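PDB 2BKL: prolyl endopeptidase, which probably cleaves oligopeptides on the carboxyl side of proline, and more slowly of alanine, as a serine endopeptidase of the S9A family. Local coordinates for residues K194-P199 against S570-I575; G532-L537 against P576-A581. One frame throughout, in Å; residues are numbered along the deposited sequence.

Contact 1: K194-P199 against S570-I575; sequences KVDERP and SGRTWI. With ZAH (N-[(benzyloxy)carbonyl]-L-alanyl-L-proline), chain C.
The guanidinium group of R572 takes D196 at its edge: OD2 of D196 accepts from NE of R572 at 2.9 Å, only 3° out of the guanidinium plane and with its anti lone pair, along an almost straight N-H line of 175°. Water 2 lies at the same edge and ties NH2 of R572 to OD2 of D196. E197 adds charge alone, its OE2 standing 3.5 Å from NE of R572 and well out of that plane. R572 reaches both acids because its chain is extended from CG to NE (chi2 -170°). These three residues form a salt-bridge network between the N-terminal beta-propeller and the alpha/beta-hydrolase domain of a prolyl oligopeptidase, with E582 as a further partner of R572. Closer to the active site the join turns apolar, CB of P199 meeting CG2 of T573 at 3.5 Å, while water 1 links O of D196 to N of R572. The indole of W574 has S570 O and T573 OG1 over one face and the proline ring of the covalently bound ligand ZAH over the other; at its edge, NE1 of W574 donates to O16 of ZAH at 2.9 Å.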
loop_
_atom_site.group_PDB
_atom_site.type_symbol
_atom_site.label_atom_id
_atom_site.label_comp_id
_atom_site.label_asym_id
_atom_site.label_seq_id
_atom_site.Cartn_x
_atom_site.Cartn_y
_atom_site.Cartn_z
ATOM N N LYS A 194 -6.184 24.969 -1.291
ATOM C CA LYS A 194 -5.297 24.387 -2.291
ATOM C C LYS A 194 -5.166 22.888 -2.035
ATOM O O LYS A 194 -5.165 22.429 -0.889
ATOM C CB LYS A 194 -3.921 25.051 -2.224
ATOM C CG LYS A 194 -3.926 26.523 -2.618
ATOM C CD LYS A 194 -2.556 27.165 -2.350
ATOM C CE LYS A 194 -2.426 28.523 -3.015
ATOM N NZ LYS A 194 -3.119 29.604 -2.252
ATOM N N VAL A 195 -5.063 22.124 -3.113
ATOM C CA VAL A 195 -5.059 20.674 -3.046
ATOM C C VAL A 195 -3.915 20.234 -2.133
ATOM O O VAL A 195 -4.079 19.358 -1.294
ATOM C CB VAL A 195 -4.895 20.047 -4.465
ATOM C CG1 VAL A 195 -4.602 18.512 -4.391
ATOM C CG2 VAL A 195 -6.125 20.333 -5.344
ATOM N N ASP A 196 -2.747 20.858 -2.258
ATOM C CA ASP A 196 -1.611 20.444 -1.424
ATOM C C ASP A 196 -1.768 20.741 0.067
ATOM O O ASP A 196 -1.105 20.113 0.895
ATOM C CB ASP A 196 -0.300 21.046 -1.925
ATOM C CG ASP A 196 -0.236 22.527 -1.739
ATOM O OD1 ASP A 196 -1.006 23.220 -2.444
ATOM O OD2 ASP A 196 0.563 23.113 -0.956
ATOM N N GLU A 197 -2.645 21.684 0.411
ATOM C CA GLU A 197 -2.874 22.019 1.822
ATOM C C GLU A 197 -4.022 21.234 2.435
ATOM O O GLU A 197 -4.175 21.214 3.650
ATOM C CB GLU A 197 -3.139 23.513 1.970
ATOM C CG GLU A 197 -1.878 24.350 1.741
ATOM C CD GLU A 197 -0.855 24.237 2.883
ATOM O OE1 GLU A 197 -1.246 24.177 4.086
ATOM O OE2 GLU A 197 0.365 24.244 2.589
ATOM N N ARG A 198 -4.850 20.630 1.585
ATOM C CA ARG A 198 -6.055 19.948 2.047
ATOM C C ARG A 198 -5.822 18.907 3.155
ATOM O O ARG A 198 -6.672 18.782 4.032
ATOM C CB ARG A 198 -6.814 19.316 0.886
ATOM C CG ARG A 198 -8.283 19.036 1.174
ATOM C CD ARG A 198 -8.942 18.310 0.058
ATOM N NE ARG A 198 -10.338 18.008 0.344
ATOM C CZ ARG A 198 -10.993 17.029 -0.264
ATOM N NH1 ARG A 198 -10.362 16.278 -1.157
ATOM N NH2 ARG A 198 -12.263 16.808 0.025
ATOM N N PRO A 199 -4.740 18.128 3.117
ATOM C CA PRO A 199 -4.537 17.147 4.191
ATOM C C PRO A 199 -4.483 17.715 5.612
ATOM O O PRO A 199 -4.673 16.958 6.578
ATOM C CB PRO A 199 -3.234 16.462 3.803
ATOM C CG PRO A 199 -3.095 16.608 2.370
ATOM C CD PRO A 199 -3.718 17.985 2.059
ATOM N N SER A 570 -1.244 14.772 -2.727
ATOM C CA SER A 570 -1.011 14.452 -1.327
ATOM C C SER A 570 0.451 14.616 -0.874
ATOM O O SER A 570 0.838 14.147 0.190
ATOM C CB SER A 570 -1.471 12.990 -1.061
ATOM O OG SER A 570 -2.860 12.889 -1.327
ATOM N N GLY A 571 1.280 15.258 -1.687
ATOM C CA GLY A 571 2.698 15.307 -1.434
ATOM C C GLY A 571 3.159 15.772 -0.077
ATOM O O GLY A 571 4.129 15.261 0.447
ATOM N N ARG A 572 2.506 16.768 0.528
ATOM C CA ARG A 572 2.975 17.264 1.815
ATOM C C ARG A 572 2.902 16.199 2.903
ATOM O O ARG A 572 3.678 16.232 3.859
ATOM C CB ARG A 572 2.246 18.548 2.213
ATOM C CG ARG A 572 2.586 19.694 1.285
ATOM C CD ARG A 572 2.087 21.025 1.772
ATOM N NE ARG A 572 2.552 22.093 0.886
ATOM C CZ ARG A 572 3.779 22.623 0.912
ATOM N NH1 ARG A 572 4.692 22.221 1.767
ATOM N NH2 ARG A 572 4.093 23.536 0.013
ATOM N N THR A 573 2.032 15.216 2.738
ATOM C CA THR A 573 1.941 14.161 3.732
ATOM C C THR A 573 3.164 13.267 3.764
ATOM O O THR A 573 3.321 12.514 4.727
ATOM C CB THR A 573 0.672 13.274 3.562
ATOM O OG1 THR A 573 0.731 12.497 2.365
ATOM C CG2 THR A 573 -0.627 14.111 3.527
ATOM N N TRP A 574 3.994 13.323 2.711
ATOM C CA TRP A 574 5.231 12.522 2.674
ATOM C C TRP A 574 6.462 13.312 3.061
ATOM O O TRP A 574 7.551 12.744 3.102
ATOM C CB TRP A 574 5.418 11.846 1.312
ATOM C CG TRP A 574 4.150 11.173 0.906
ATOM C CD1 TRP A 574 3.377 10.378 1.676
ATOM C CD2 TRP A 574 3.515 11.262 -0.361
ATOM N NE1 TRP A 574 2.255 9.983 0.985
ATOM C CE2 TRP A 574 2.322 10.518 -0.273
ATOM C CE3 TRP A 574 3.825 11.912 -1.565
ATOM C CZ2 TRP A 574 1.418 10.430 -1.324
ATOM C CZ3 TRP A 574 2.892 11.823 -2.625
ATOM C CH2 TRP A 574 1.722 11.078 -2.477
ATOM N N ILE A 575 6.317 14.584 3.416
ATOM C CA ILE A 575 7.464 15.343 3.874
ATOM C C ILE A 575 8.193 14.710 5.082
ATOM O O ILE A 575 9.413 14.724 5.128
ATOM C CB ILE A 575 7.063 16.815 4.115
ATOM C CG1 ILE A 575 6.855 17.514 2.747
ATOM C CG2 ILE A 575 8.100 17.576 4.967
ATOM C CD1 ILE A 575 6.252 18.930 2.820
HETATM C C1 ZAH C . 3.111 5.466 -3.017
HETATM O O2 ZAH C . 4.306 4.920 -2.509
HETATM C C3 ZAH C . 2.702 6.784 -2.316
HETATM C C4 ZAH C . 3.738 7.890 -2.534
HETATM C C5 ZAH C . 4.706 7.816 -1.360
HETATM C C6 ZAH C . 3.964 7.164 -0.223
HETATM N N7 ZAH C . 2.721 6.716 -0.837
HETATM C C8 ZAH C . 1.722 6.188 -0.134
HETATM O O9 ZAH C . 0.610 5.880 -0.777
HETATM C C10 ZAH C . 1.715 6.205 1.410
HETATM C C11 ZAH C . 2.501 4.952 1.794
HETATM N N14 ZAH C . 0.381 6.098 1.947
HETATM C C15 ZAH C . -0.449 7.114 1.922
HETATM O O16 ZAH C . -0.079 8.292 1.492
HETATM O O17 ZAH C . -1.779 6.911 2.419
HETATM C C18 ZAH C . -2.671 8.034 2.203
HETATM C C19 ZAH C . -4.133 7.666 2.480
HETATM C C20 ZAH C . -4.520 7.337 3.785
HETATM C C21 ZAH C . -5.845 6.989 4.049
HETATM C C22 ZAH C . -6.782 6.993 3.013
HETATM C C23 ZAH C . -6.406 7.345 1.713
HETATM C C24 ZAH C . -5.078 7.678 1.448
HETATM O O HOH W 1 -0.249 17.586 0.049
HETATM O O HOH W 2 2.533 24.966 -2.107
#

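Contact 2: G532-L537 against P576-A581; sequences GSNGGL and PEYGTA. With ZAH (N-[(benzyloxy)carbonyl]-L-alanyl-L-proline), chain C.
OD1 of N534 is gripped by two donors, the hydroxyl of Y578 and the ammonium of K502. The bond from Y578 OH to N534 OD1 is 2.7 Å long; it meets the carbonyl at a bent 112°, with the donor tilted from the carbonyl plane, while OD1 itself sits at the edge of the phenol ring. The amide is turned 34° from the ring. CG of N534 lies anti to the backbone N (chi1 174°), which carries the amide from the first turn of helix 534-545 toward the tyrosine, and ND2 of N534 is held by O of G454, so both ends of the amide are fixed. Beside this bond CD2 of L537 packs against CE1 of Y578 at 3.7 Å, reaching the ring obliquely, and the rings of Y565 and F456 meet Y578 edge-to-face. With an alanine in place of Y578, N534 would probably lose one of the two donors to its OD1, and a gap would open beside L537 and the proline ring of the ligand, whose C5 lies 3.8 Å from Y578 OH. S533 stands where strand 527-532 passes into the helix, with the positive phi of a nucleophile elbow in an alpha/beta-hydrolase fold. Its OG is bonded covalently to C1 of ZAH at 1.5 Å, and N of N534 donates to O2 of ZAH at 2.8 Å. The same residue thus holds Y578 by its side chain and the ligand by its backbone, a chemistry consistent with a tetrahedral, hemiacetal-like adduct whose oxygen is received by an oxyanion-hole amide.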
loop_
_atom_site.group_PDB
_atom_site.type_symbol
_atom_site.label_atom_id
_atom_site.label_comp_id
_atom_site.label_asym_id
_atom_site.label_seq_id
_atom_site.Cartn_x
_atom_site.Cartn_y
_atom_site.Cartn_z
ATOM N N GLY A 532 6.437 0.668 -8.058
ATOM C CA GLY A 532 5.359 1.661 -8.147
ATOM C C GLY A 532 5.313 2.681 -6.996
ATOM O O GLY A 532 5.606 2.240 -5.856
ATOM N N SER A 533 4.967 3.979 -7.288
ATOM C CA SER A 533 4.778 5.048 -6.290
ATOM C C SER A 533 6.143 5.470 -5.643
ATOM O O SER A 533 7.083 6.097 -6.431
ATOM C CB SER A 533 3.724 4.588 -5.258
ATOM O OG SER A 533 3.305 5.691 -4.440
ATOM N N ASN A 534 6.400 5.209 -4.358
ATOM C CA ASN A 534 7.764 5.277 -3.860
ATOM C C ASN A 534 8.667 4.236 -4.556
ATOM O O ASN A 534 9.879 4.443 -4.648
ATOM C CB ASN A 534 7.700 5.029 -2.333
ATOM C CG ASN A 534 9.048 4.933 -1.709
ATOM O OD1 ASN A 534 9.776 5.891 -1.626
ATOM N ND2 ASN A 534 9.415 3.716 -1.287
ATOM N N GLY A 535 8.088 3.137 -5.039
ATOM C CA GLY A 535 8.841 2.167 -5.838
ATOM C C GLY A 535 9.127 2.684 -7.246
ATOM O O GLY A 535 10.038 2.231 -7.927
ATOM N N GLY A 536 8.277 3.591 -7.723
ATOM C CA GLY A 536 8.517 4.247 -8.990
ATOM C C GLY A 536 9.718 5.161 -8.879
ATOM O O GLY A 536 10.546 5.211 -9.750
ATOM N N LEU A 537 9.803 5.907 -7.761
ATOM C CA LEU A 537 10.981 6.687 -7.423
ATOM C C LEU A 537 12.212 5.769 -7.413
ATOM O O LEU A 537 13.246 6.096 -7.990
ATOM C CB LEU A 537 10.778 7.353 -6.058
ATOM C CG LEU A 537 12.009 7.962 -5.417
ATOM C CD1 LEU A 537 12.602 9.051 -6.296
ATOM C CD2 LEU A 537 11.662 8.503 -4.073
ATOM N N PRO A 576 7.475 14.108 6.035
ATOM C CA PRO A 576 8.181 13.435 7.133
ATOM C C PRO A 576 9.073 12.275 6.718
ATOM O O PRO A 576 9.954 11.859 7.501
ATOM C CB PRO A 576 7.042 12.954 8.041
ATOM C CG PRO A 576 5.930 13.944 7.770
ATOM C CD PRO A 576 6.014 14.133 6.258
ATOM N N GLU A 577 8.837 11.723 5.527
ATOM C CA GLU A 577 9.623 10.618 4.972
ATOM C C GLU A 577 10.769 11.081 4.065
ATOM O O GLU A 577 11.887 10.572 4.147
ATOM C CB GLU A 577 8.722 9.641 4.196
ATOM C CG GLU A 577 9.394 8.352 3.756
ATOM C CD GLU A 577 9.575 7.293 4.836
ATOM O OE1 GLU A 577 9.107 7.465 5.978
ATOM O OE2 GLU A 577 10.182 6.256 4.503
ATOM N N TYR A 578 10.507 12.054 3.190
ATOM C CA TYR A 578 11.476 12.468 2.188
ATOM C C TYR A 578 12.186 13.791 2.501
ATOM O O TYR A 578 13.284 14.027 2.026
ATOM C CB TYR A 578 10.778 12.685 0.868
ATOM C CG TYR A 578 10.156 11.489 0.204
ATOM C CD1 TYR A 578 10.890 10.337 -0.050
ATOM C CD2 TYR A 578 8.831 11.519 -0.232
ATOM C CE1 TYR A 578 10.323 9.255 -0.697
ATOM C CE2 TYR A 578 8.250 10.441 -0.909
ATOM C CZ TYR A 578 9.007 9.302 -1.147
ATOM O OH TYR A 578 8.418 8.254 -1.810
ATOM N N GLY A 579 11.538 14.662 3.274
ATOM C CA GLY A 579 11.948 16.059 3.453
ATOM C C GLY A 579 11.280 16.919 2.389
ATOM O O GLY A 579 10.523 16.425 1.536
ATOM N N THR A 580 11.529 18.221 2.436
ATOM C CA THR A 580 10.974 19.137 1.454
ATOM C C THR A 580 12.056 20.056 0.914
ATOM O O THR A 580 12.825 20.649 1.679
ATOM C CB THR A 580 9.850 20.003 2.024
ATOM O OG1 THR A 580 9.547 21.056 1.092
ATOM C CG2 THR A 580 10.207 20.646 3.370
ATOM N N ALA A 581 12.061 20.237 -0.400
ATOM C CA ALA A 581 13.001 21.144 -1.010
ATOM C C ALA A 581 12.814 22.600 -0.603
ATOM O O ALA A 581 13.659 23.435 -0.944
ATOM C CB ALA A 581 12.950 20.988 -2.511
HETATM C C1 ZAH C . 3.111 5.466 -3.017
HETATM O O2 ZAH C . 4.306 4.920 -2.509
HETATM C C3 ZAH C . 2.702 6.784 -2.316
HETATM C C4 ZAH C . 3.738 7.890 -2.534
HETATM C C5 ZAH C . 4.706 7.816 -1.360
HETATM C C6 ZAH C . 3.964 7.164 -0.223
HETATM N N7 ZAH C . 2.721 6.716 -0.837
HETATM C C8 ZAH C . 1.722 6.188 -0.134
HETATM O O9 ZAH C . 0.610 5.880 -0.777
HETATM C C10 ZAH C . 1.715 6.205 1.410
HETATM C C11 ZAH C . 2.501 4.952 1.794
HETATM N N14 ZAH C . 0.381 6.098 1.947
HETATM C C15 ZAH C . -0.449 7.114 1.922
HETATM O O16 ZAH C . -0.079 8.292 1.492
HETATM O O17 ZAH C . -1.779 6.911 2.419
HETATM C C18 ZAH C . -2.671 8.034 2.203
HETATM C C19 ZAH C . -4.133 7.666 2.480
HETATM C C20 ZAH C . -4.520 7.337 3.785
HETATM C C21 ZAH C . -5.845 6.989 4.049
HETATM C C22 ZAH C . -6.782 6.993 3.013
HETATM C C23 ZAH C . -6.406 7.345 1.713
HETATM C C24 ZAH C . -5.078 7.678 1.448
#

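Contact 1 is partly buried and bridges propeller and hydrolase domain with ion pairs and waters; contact 2 is fully buried, lies within the hydrolase domain, and relies on neutral hydrogen bonding and ring packing. Their centres are 13 Å apart. Segments 570-575 and 576-581 follow one another in the chain: 570-575 runs into helix 575-578, and 576-581 carries the rest of it and the exit through G579, with I575 CD1 packing on T580 CB at 3.8 Å. Both contacts touch the same ligand, contact 1 through a tryptophan and contact 2 through the nucleophile and its neighbour.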